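Local structure of 1-carboxybiuret hydrolase subunit AtzE (Pseudomonas sp., 6C62) at residues Ile175-Pro178 with Ala179-Gly183; Leu187-Phe191 with Gly192-Arg196; Val62-Pro65 with Leu66-Leu69. The protein hydrolyses 1-carboxybiuret to urea-1,3-dicarboxylate and ammonia, a step in the bacterial breakdown of the herbicide atrazine. All coordinates share one frame; numbering follows the deposited sequence.

Contact 1: Ile175-Pro178 with Ala179-Gly183; sequences IRVP and ASLCG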
loop_
_atom_site.group_PDB
_atom_site.type_symbol
_atom_site.label_atom_id
_atom_site.label_comp_id
_atom_site.label_asym_id
_atom_site.label_seq_id
_atom_site.Cartn_x
_atom_site.Cartn_y
_atom_site.Cartn_z
ATOM N N ILE A 175 13.863 18.778 -3.762
ATOM C CA ILE A 175 14.404 19.353 -4.986
ATOM C C ILE A 175 13.968 20.802 -5.110
ATOM O O ILE A 175 14.773 21.715 -5.404
ATOM C CB ILE A 175 13.936 18.584 -6.236
ATOM C CG1 ILE A 175 14.726 17.290 -6.374
ATOM C CG2 ILE A 175 14.088 19.410 -7.531
ATOM C CD1 ILE A 175 14.145 16.298 -7.400
ATOM N N ARG A 176 12.679 21.009 -4.909
ATOM C CA ARG A 176 12.092 22.337 -5.019
ATOM C C ARG A 176 12.649 23.346 -4.009
ATOM O O ARG A 176 12.849 24.503 -4.367
ATOM C CB ARG A 176 10.555 22.209 -4.948
ATOM C CG ARG A 176 10.003 21.448 -6.126
ATOM C CD ARG A 176 8.592 20.994 -5.780
ATOM N NE ARG A 176 8.601 19.933 -4.777
ATOM C CZ ARG A 176 7.530 19.557 -4.072
ATOM N NH1 ARG A 176 6.398 20.195 -4.217
ATOM N NH2 ARG A 176 7.594 18.531 -3.205
ATOM N N VAL A 177 12.918 22.946 -2.774
ATOM C CA VAL A 177 13.437 23.853 -1.778
ATOM C C VAL A 177 14.876 24.390 -2.145
ATOM O O VAL A 177 15.085 25.632 -2.173
ATOM C CB VAL A 177 13.371 23.234 -0.353
ATOM C CG1 VAL A 177 14.097 24.099 0.686
ATOM C CG2 VAL A 177 11.885 23.045 0.067
ATOM N N PRO A 178 15.850 23.512 -2.427
ATOM C CA PRO A 178 17.146 24.040 -2.856
ATOM C C PRO A 178 17.129 24.781 -4.185
ATOM O O PRO A 178 17.890 25.710 -4.355
ATOM C CB PRO A 178 18.071 22.805 -2.923
ATOM C CG PRO A 178 17.185 21.638 -2.793
ATOM C CD PRO A 178 15.853 22.059 -2.228
ATOM N N ALA A 179 16.277 24.398 -5.119
ATOM C CA ALA A 179 16.122 25.170 -6.322
ATOM C C ALA A 179 15.679 26.589 -5.969
ATOM O O ALA A 179 16.255 27.580 -6.474
ATOM C CB ALA A 179 15.107 24.540 -7.277
ATOM N N SER A 180 14.697 26.690 -5.081
ATOM C CA SER A 180 14.206 28.005 -4.630
ATOM C C SER A 180 15.307 28.849 -3.971
ATOM O O SER A 180 15.531 30.021 -4.340
ATOM C CB SER A 180 13.067 27.845 -3.666
ATOM O OG SER A 180 12.468 29.066 -3.278
ATOM N N LEU A 181 15.928 28.271 -2.956
ATOM C CA LEU A 181 16.887 28.949 -2.156
ATOM C C LEU A 181 18.227 29.264 -2.843
ATOM O O LEU A 181 18.804 30.317 -2.531
ATOM C CB LEU A 181 17.085 28.258 -0.846
ATOM C CG LEU A 181 15.841 28.047 0.001
ATOM C CD1 LEU A 181 16.252 27.651 1.405
ATOM C CD2 LEU A 181 14.991 29.300 0.051
ATOM N N CYS A 182 18.659 28.425 -3.785
ATOM C CA CYS A 182 19.892 28.644 -4.559
ATOM C C CYS A 182 19.672 29.416 -5.876
ATOM O O CYS A 182 20.651 29.783 -6.559
ATOM C CB CYS A 182 20.597 27.329 -4.838
ATOM S SG CYS A 182 21.367 26.632 -3.373
ATOM N N GLY A 183 18.426 29.644 -6.265
ATOM C CA GLY A 183 18.181 30.295 -7.502
ATOM C C GLY A 183 18.557 29.483 -8.727
ATOM O O GLY A 183 19.148 30.017 -9.671
#

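Contact 2: Leu187-Phe191 with Gly192-Arg196; sequences LKPTF and GRLSR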
loop_
_atom_site.group_PDB
_atom_site.type_symbol
_atom_site.label_atom_id
_atom_site.label_comp_id
_atom_site.label_asym_id
_atom_site.label_seq_id
_atom_site.Cartn_x
_atom_site.Cartn_y
_atom_site.Cartn_z
ATOM N N LEU A 187 13.186 20.120 -11.302
ATOM C CA LEU A 187 12.071 19.386 -11.774
ATOM C C LEU A 187 11.851 18.195 -10.858
ATOM O O LEU A 187 12.750 17.336 -10.713
ATOM C CB LEU A 187 12.326 18.883 -13.211
ATOM C CG LEU A 187 11.333 17.833 -13.774
ATOM C CD1 LEU A 187 9.951 18.419 -13.925
ATOM C CD2 LEU A 187 11.834 17.268 -15.106
ATOM N N LYS A 188 10.676 18.134 -10.257
ATOM C CA LYS A 188 10.222 16.941 -9.526
ATOM C C LYS A 188 9.215 16.318 -10.440
ATOM O O LYS A 188 8.121 16.847 -10.572
ATOM C CB LYS A 188 9.585 17.324 -8.216
ATOM C CG LYS A 188 9.153 16.092 -7.436
ATOM C CD LYS A 188 8.060 16.328 -6.389
ATOM C CE LYS A 188 6.730 16.732 -6.953
ATOM N NZ LYS A 188 6.135 15.635 -7.725
ATOM N N PRO A 189 9.583 15.248 -11.143
ATOM C CA PRO A 189 8.637 14.630 -12.031
ATOM C C PRO A 189 7.468 13.967 -11.284
ATOM O O PRO A 189 7.396 13.999 -10.040
ATOM C CB PRO A 189 9.471 13.571 -12.794
ATOM C CG PRO A 189 10.897 13.935 -12.511
ATOM C CD PRO A 189 10.827 14.467 -11.101
ATOM N N THR A 190 6.526 13.477 -12.059
ATOM C CA THR A 190 5.380 12.726 -11.510
ATOM C C THR A 190 5.894 11.558 -10.638
ATOM O O THR A 190 6.877 10.912 -10.971
ATOM C CB THR A 190 4.536 12.126 -12.635
ATOM O OG1 THR A 190 4.078 13.170 -13.512
ATOM C CG2 THR A 190 3.386 11.354 -12.095
ATOM N N PHE A 191 5.240 11.281 -9.517
ATOM C CA PHE A 191 5.573 10.087 -8.755
ATOM C C PHE A 191 5.461 8.854 -9.666
ATOM O O PHE A 191 4.432 8.628 -10.325
ATOM C CB PHE A 191 4.639 9.936 -7.555
ATOM C CG PHE A 191 5.048 8.839 -6.618
ATOM C CD1 PHE A 191 6.055 9.040 -5.672
ATOM C CD2 PHE A 191 4.564 7.585 -6.806
ATOM C CE1 PHE A 191 6.506 8.013 -4.871
ATOM C CE2 PHE A 191 5.021 6.506 -6.027
ATOM C CZ PHE A 191 6.024 6.734 -5.049
ATOM N N GLY A 192 6.507 8.060 -9.725
ATOM C CA GLY A 192 6.563 6.851 -10.546
ATOM C C GLY A 192 7.045 7.042 -11.950
ATOM O O GLY A 192 7.053 6.078 -12.709
ATOM N N ARG A 193 7.481 8.241 -12.315
ATOM C CA ARG A 193 8.036 8.476 -13.629
ATOM C C ARG A 193 9.464 7.931 -13.815
ATOM O O ARG A 193 9.777 7.291 -14.810
ATOM C CB ARG A 193 8.006 9.995 -13.909
ATOM C CG ARG A 193 8.669 10.437 -15.189
ATOM C CD ARG A 193 7.916 10.050 -16.445
ATOM N NE ARG A 193 6.798 10.969 -16.679
ATOM C CZ ARG A 193 6.006 10.929 -17.762
ATOM N NH1 ARG A 193 5.042 11.824 -17.908
ATOM N NH2 ARG A 193 6.136 9.987 -18.648
ATOM N N LEU A 194 10.359 8.333 -12.894
ATOM C CA LEU A 194 11.765 8.028 -12.989
ATOM C C LEU A 194 12.167 6.940 -11.982
ATOM O O LEU A 194 11.794 6.969 -10.785
ATOM C CB LEU A 194 12.598 9.283 -12.787
ATOM C CG LEU A 194 12.516 10.410 -13.762
ATOM C CD1 LEU A 194 13.607 11.427 -13.482
ATOM C CD2 LEU A 194 12.672 9.940 -15.214
ATOM N N SER A 195 12.929 5.973 -12.491
ATOM C CA SER A 195 13.295 4.766 -11.718
ATOM C C SER A 195 14.093 5.127 -10.483
ATOM O O SER A 195 15.047 5.952 -10.548
ATOM C CB SER A 195 14.136 3.830 -12.550
ATOM O OG SER A 195 14.580 2.749 -11.722
ATOM N N ARG A 196 13.736 4.523 -9.384
ATOM C CA ARG A 196 14.417 4.783 -8.110
ATOM C C ARG A 196 15.485 3.707 -7.814
ATOM O O ARG A 196 16.119 3.749 -6.789
ATOM C CB ARG A 196 13.386 4.803 -6.968
ATOM C CG ARG A 196 12.426 5.933 -7.141
ATOM C CD ARG A 196 11.434 6.114 -5.994
ATOM N NE ARG A 196 10.780 4.890 -5.525
ATOM C CZ ARG A 196 9.829 4.870 -4.600
ATOM N NH1 ARG A 196 9.372 6.010 -4.052
ATOM N NH2 ARG A 196 9.313 3.736 -4.224
HETATM O O HOH W 1 9.708 10.535 -10.815
#

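Contact 3: Val62-Pro65 with Leu66-Leu69; sequences VLPP and LAGL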
loop_
_atom_site.group_PDB
_atom_site.type_symbol
_atom_site.label_atom_id
_atom_site.label_comp_id
_atom_site.label_asym_id
_atom_site.label_seq_id
_atom_site.Cartn_x
_atom_site.Cartn_y
_atom_site.Cartn_z
ATOM N N VAL A 62 27.905 10.443 -34.608
ATOM C CA VAL A 62 26.880 11.321 -34.118
ATOM C C VAL A 62 26.898 11.193 -32.577
ATOM O O VAL A 62 26.796 10.115 -32.073
ATOM C CB VAL A 62 25.515 11.014 -34.718
ATOM C CG1 VAL A 62 24.413 11.835 -34.047
ATOM C CG2 VAL A 62 25.519 11.405 -36.176
ATOM N N LEU A 63 27.076 12.308 -31.864
ATOM C CA LEU A 63 27.179 12.228 -30.407
ATOM C C LEU A 63 25.830 12.144 -29.736
ATOM O O LEU A 63 24.857 12.652 -30.266
ATOM C CB LEU A 63 27.949 13.421 -29.877
ATOM C CG LEU A 63 29.422 13.421 -30.293
ATOM C CD1 LEU A 63 30.042 14.738 -29.851
ATOM C CD2 LEU A 63 30.136 12.241 -29.716
ATOM N N PRO A 64 25.754 11.501 -28.558
ATOM C CA PRO A 64 24.461 11.470 -27.885
ATOM C C PRO A 64 24.121 12.872 -27.276
ATOM O O PRO A 64 24.978 13.813 -27.265
ATOM C CB PRO A 64 24.628 10.319 -26.877
ATOM C CG PRO A 64 26.086 10.385 -26.556
ATOM C CD PRO A 64 26.755 10.692 -27.869
ATOM N N PRO A 65 22.876 13.066 -26.866
ATOM C CA PRO A 65 22.373 14.413 -26.601
ATOM C C PRO A 65 22.989 15.148 -25.430
ATOM O O PRO A 65 22.901 16.389 -25.388
ATOM C CB PRO A 65 20.891 14.192 -26.285
ATOM C CG PRO A 65 20.627 12.850 -26.689
ATOM C CD PRO A 65 21.833 12.044 -26.767
ATOM N N LEU A 66 23.584 14.435 -24.490
ATOM C CA LEU A 66 24.284 15.108 -23.366
ATOM C C LEU A 66 25.803 14.948 -23.457
ATOM O O LEU A 66 26.508 15.060 -22.448
ATOM C CB LEU A 66 23.787 14.555 -22.024
ATOM C CG LEU A 66 22.272 14.780 -21.746
ATOM C CD1 LEU A 66 21.888 14.245 -20.386
ATOM C CD2 LEU A 66 21.885 16.222 -21.818
ATOM N N ALA A 67 26.333 14.689 -24.637
ATOM C CA ALA A 67 27.753 14.332 -24.776
ATOM C C ALA A 67 28.709 15.343 -24.211
ATOM O O ALA A 67 28.780 16.478 -24.668
ATOM C CB ALA A 67 28.110 14.063 -26.249
ATOM N N GLY A 68 29.418 14.934 -23.172
ATOM C CA GLY A 68 30.451 15.728 -22.533
ATOM C C GLY A 68 29.976 16.613 -21.394
ATOM O O GLY A 68 30.785 17.307 -20.788
ATOM N N LEU A 69 28.681 16.605 -21.087
ATOM C CA LEU A 69 28.089 17.529 -20.090
ATOM C C LEU A 69 28.445 17.051 -18.681
ATOM O O LEU A 69 28.132 15.941 -18.303
ATOM C CB LEU A 69 26.581 17.606 -20.251
ATOM C CG LEU A 69 25.902 18.670 -19.370
ATOM C CD1 LEU A 69 26.099 20.055 -19.944
ATOM C CD2 LEU A 69 24.443 18.441 -19.210
#

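Contact 1: Ile175-Pro178 with Ala179-Gly183
Four successive backbone bonds tie Ile175-Pro178 to Ala179-Gly183, each running from an amide to the carbonyl four residues earlier. Ala179 N reaches Ile175 O at 3.1 Å and Ser180 N reaches Arg176 O at 3.0 Å. The straightest is Leu181 N to Val177 O, 2.9 Å long with an N-H...O angle of 171°, and Cys182 N to Pro178 O closes the series. Pro178 has no amide hydrogen to give, but its carbonyl takes part as any other would. At the far end Gly183 leaves the helix with a positive phi.

This bonding makes 176-182 a short alpha helix, buried beside the probable acyl-ester nucleophile of the amidase fold. The helix comes just after that residue, Ser174, with Ile175 between, and the side chain of Pro178 lies about 5 Å from that of the serine.

Apolar contact is slight by comparison: Val177 CG1 lies 4.2 Å from Leu181 CD1, one turn on. Separately, Leu181 CG packs closely on the carbonyl of Val177, 3.3 Å from its O. That position follows from chi1 of -56°, which sets CG beside the backbone N of Leu181.

The polar side chains turn to other parts of the fold. Arg176 forms a salt bridge through NE with Asp170, while its NH1 bonds to Gln429 OE1 and Thr401 O, which probably offsets the burial of the guanidinium. Ser180 OG hydrogen-bonds with Thr372 OG1 and Gly427 N. The methyl of Ala179 packs on Ala413 of strand 411-416.

Contact 2: Leu187-Phe191 with Gly192-Arg196
Pro189 packs against Arg193 and Leu194 in the tight part: its CG lies 3.8 Å from Leu194 CD1, the two side chains crossing at about a right angle, and its CB is 4.0 Å from Arg193 CB. A type II beta turn from Thr190 to Arg193 brings them together, closed by Arg193 N to Thr190 O at 3.1 Å, its donor above the carbonyl plane. A water links Thr190 O to Leu194 N. Gly192 sits where a CB would clash with Phe191 O. Arg193 NH1 also forms a salt bridge with Glu437.

The looser side, where Gly192 and Arg196 are partly exposed, has the Phe191 ring, its plane 89° from the guanidinium of Arg196; chi1 of -172° brings Phe191 CE1 and CZ each to 3.6 Å from Arg196 NH1. His204 O and Asp207 O also hold NH1 by hydrogen bonds, and NH2 forms a salt bridge with an acidic side chain on the chain of another protein. An alanine replacing Phe191 takes the ring away, and a gap would probably open beside NH1.

The turn leaves strand 185-188, which lies between strands 208-213 and 411-416, while Leu194 packs on Met226 of helix 216-226.

Contact 3: Val62-Pro65 with Leu66-Leu69
Leu63 and Ala67 meet through their beta carbons, 3.7 Å apart, across a tight bend of the chain. Beyond CB, the side chain of Leu63 turns with CG beside its own amide nitrogen (chi1 -67°). The CD1 branch therefore passes the Ala67 methyl at 4.1 Å; Leu63 CG and CD2 stand a little farther from Ala67 CB, at 4.3 and 4.4 Å. The side chain also packs on Arg56 and Arg57 of helix 43-58. Pro64 adds to this small apolar cluster, with its CD 4.0 Å from Ala67 CB.

The bend consists of two overlapping beta turns, a type I turn from Pro64 to Ala67 and a type II turn from Leu66 to Leu69. Ala67 N donates to Pro64 O at 3.1 Å to close the first; the donor stands 55° out of the carbonyl plane. Leu69 N to Leu66 O, 3.0 Å, closes the second. At Gly68 a side chain would be jammed against the carbonyl of Ala67.

Around the turns, Ala67 rests on Ile53 of helix 43-58, and Leu66 reaches Ile7 of helix 3-11 and Leu221 of helix 216-226. Backbone bonds between Leu66 and Ala110 and between Gly68 and Gly111 join the loop to the segment before strand 113-118.

From the N terminus the chain first meets contact 3, whose paired turns close the loop between helix 43-58 and strand 70-74, at the outer part of the molecule. Contact 1 follows much later, as the buried helix 176-182. A short connection then leads into strand 185-188, from which contact 2 turns into the loop before strand 208-213. All three are in series; none nests within or crosses another. Contacts 1 and 2 touch, Arg176 NH2 lying 3.9 Å from Lys188 CD, so the helix packs on the strand that follows it. Contact 3 stands apart, its nearest atoms about 11 Å from contact 2 and about 15 Å from contact 1, yet strands 70-74, 185-188 and 208-213, which follow or border these segments, belong to one mixed sheet.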